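Long-range contact in G protein coupled receptor (Arabidopsis thaliana, PDB 3T33), which may take part in abscisic acid signalling and is a zinc-binding member of the LanC-like protein family: residues Glu169-Arg174 with Ala232-Ala237. Residues are numbered along the deposited sequence; the frame is centred on the assembly and turned at random.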
loop_
_atom_site.group_PDB
_atom_site.type_symbol
_atom_site.label_atom_id
_atom_site.label_comp_id
_atom_site.label_asym_id
_atom_site.label_seq_id
_atom_site.Cartn_x
_atom_site.Cartn_y
_atom_site.Cartn_z
ATOM N N GLU A 169 7.746 -11.964 -7.212
ATOM C CA GLU A 169 7.382 -11.052 -6.207
ATOM C C GLU A 169 6.513 -9.875 -6.759
ATOM O O GLU A 169 6.040 -9.915 -7.912
ATOM C CB GLU A 169 8.635 -10.608 -5.417
ATOM C CG GLU A 169 9.809 -10.181 -6.237
ATOM C CD GLU A 169 9.506 -8.947 -7.102
ATOM O OE1 GLU A 169 8.882 -9.127 -8.158
ATOM O OE2 GLU A 169 9.891 -7.821 -6.728
ATOM N N LEU A 170 6.287 -8.850 -5.941
ATOM C CA LEU A 170 5.196 -7.887 -6.252
ATOM C C LEU A 170 5.705 -6.791 -7.098
ATOM O O LEU A 170 4.993 -6.321 -7.927
ATOM C CB LEU A 170 4.579 -7.243 -4.984
ATOM C CG LEU A 170 3.071 -7.014 -4.734
ATOM C CD1 LEU A 170 2.843 -5.671 -3.984
ATOM C CD2 LEU A 170 2.200 -7.130 -5.891
ATOM N N LEU A 171 6.902 -6.311 -6.846
ATOM C CA LEU A 171 7.383 -5.164 -7.611
ATOM C C LEU A 171 7.763 -5.473 -9.067
ATOM O O LEU A 171 7.482 -4.659 -9.971
ATOM C CB LEU A 171 8.478 -4.439 -6.849
ATOM C CG LEU A 171 7.987 -3.234 -6.039
ATOM C CD1 LEU A 171 6.836 -3.544 -5.165
ATOM C CD2 LEU A 171 9.056 -2.545 -5.248
ATOM N N TYR A 172 8.289 -6.679 -9.324
ATOM C CA TYR A 172 8.820 -7.038 -10.701
ATOM C C TYR A 172 8.292 -8.349 -11.286
ATOM O O TYR A 172 8.309 -8.543 -12.488
ATOM C CB TYR A 172 10.361 -6.944 -10.769
ATOM C CG TYR A 172 10.884 -5.534 -10.440
ATOM C CD1 TYR A 172 10.599 -4.425 -11.272
ATOM C CD2 TYR A 172 11.633 -5.297 -9.299
ATOM C CE1 TYR A 172 11.061 -3.159 -10.967
ATOM C CE2 TYR A 172 12.098 -4.014 -8.987
ATOM C CZ TYR A 172 11.804 -2.970 -9.812
ATOM O OH TYR A 172 12.262 -1.720 -9.478
ATOM N N GLY A 173 7.680 -9.159 -10.443
ATOM C CA GLY A 173 7.259 -10.477 -10.788
ATOM C C GLY A 173 5.802 -10.701 -11.014
ATOM O O GLY A 173 4.997 -9.786 -11.177
ATOM N N ARG A 174 5.492 -11.969 -11.066
ATOM C CA ARG A 174 4.196 -12.455 -11.379
ATOM C C ARG A 174 3.121 -12.032 -10.358
ATOM O O ARG A 174 2.021 -11.782 -10.752
ATOM C CB ARG A 174 4.249 -14.018 -11.498
ATOM C CG ARG A 174 4.598 -14.541 -12.927
ATOM C CD ARG A 174 4.768 -16.109 -12.976
ATOM N NE ARG A 174 6.178 -16.458 -12.898
ATOM C CZ ARG A 174 6.962 -16.647 -13.947
ATOM N NH1 ARG A 174 6.472 -16.570 -15.161
ATOM N NH2 ARG A 174 8.244 -16.877 -13.762
ATOM N N ALA A 232 6.492 -7.525 1.819
ATOM C CA ALA A 232 5.402 -7.234 0.885
ATOM C C ALA A 232 5.949 -6.954 -0.531
ATOM O O ALA A 232 5.450 -7.471 -1.497
ATOM C CB ALA A 232 4.581 -6.032 1.425
ATOM N N ALA A 233 6.955 -6.104 -0.634
ATOM C CA ALA A 233 7.427 -5.630 -1.904
ATOM C C ALA A 233 8.140 -6.758 -2.699
ATOM O O ALA A 233 7.805 -6.977 -3.856
ATOM C CB ALA A 233 8.316 -4.453 -1.693
ATOM N N HIS A 234 9.049 -7.525 -2.073
ATOM C CA HIS A 234 9.786 -8.521 -2.817
ATOM C C HIS A 234 9.757 -9.936 -2.248
ATOM O O HIS A 234 10.474 -10.824 -2.785
ATOM C CB HIS A 234 11.265 -8.132 -2.979
ATOM C CG HIS A 234 11.498 -6.865 -3.737
ATOM N ND1 HIS A 234 11.196 -6.741 -5.075
ATOM C CD2 HIS A 234 12.127 -5.713 -3.380
ATOM C CE1 HIS A 234 11.577 -5.546 -5.498
ATOM N NE2 HIS A 234 12.152 -4.902 -4.488
ATOM N N GLY A 235 8.925 -10.168 -1.219
ATOM C CA GLY A 235 8.965 -11.390 -0.462
ATOM C C GLY A 235 7.712 -12.216 -0.394
ATOM O O GLY A 235 6.788 -12.048 -1.194
ATOM N N LEU A 236 7.675 -13.094 0.603
ATOM C CA LEU A 236 6.597 -14.044 0.800
ATOM C C LEU A 236 5.225 -13.361 1.041
ATOM O O LEU A 236 4.206 -13.769 0.465
ATOM C CB LEU A 236 6.952 -14.970 2.000
ATOM C CG LEU A 236 8.223 -15.861 1.957
ATOM C CD1 LEU A 236 8.343 -16.722 3.229
ATOM C CD2 LEU A 236 8.320 -16.772 0.727
ATOM N N ALA A 237 5.219 -12.334 1.892
ATOM C CA ALA A 237 3.983 -11.618 2.261
ATOM C C ALA A 237 3.201 -11.149 1.059
ATOM O O ALA A 237 2.034 -11.451 0.959
ATOM C CB ALA A 237 4.345 -10.413 3.148
#
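Two side chains, Glu169 and His234, are turned so that they run side by side and point the same way: Glu169 sets CG between its backbone N and carbonyl carbon (chi1 48°) and its chain bends again about the CB-CG bond, while His234 holds its ring beside its own backbone N (chi1 -62°). Carboxylate and imidazole end up nearly coplanar, and OE2 meets the ring at its edge, accepting a hydrogen bond from ND1 of His234 (2.4 Å to Glu169 OE2, a length too short to be taken literally). The other oxygen faces back into its own loop: Glu169 OE1 takes the backbone N of Tyr172 at 2.8 Å through its syn lone pair, and that of Gly173 more weakly. A glutamate suits this place because one carboxylate serves the loop and the histidine together. The carbonyl O of Ala233 accepts from two successive amides, Leu170 N and Leu171 N, each 3.2 Å away. The side chain of Leu171 crosses that of His234 at about a right angle, its CB 3.6 Å from His234 CE1, and its CD1 packs on the small methyl of Ala233, close to the zinc ligands Cys288 and Cys333. The rings of Tyr172 and His234 meet rim to rim, whereas Trp224 stacks on the imidazole. Both loops lead into helices, 174-188 and 236-244, with Gly173 and Gly235 as N-caps, so the contact ties together two helix-entry loops of the LanC-like fold beside its zinc site. Chemically, a carboxylate anchored by backbone N-H groups probably fixes the imidazole's rotation and directs ND1 toward the glutamate.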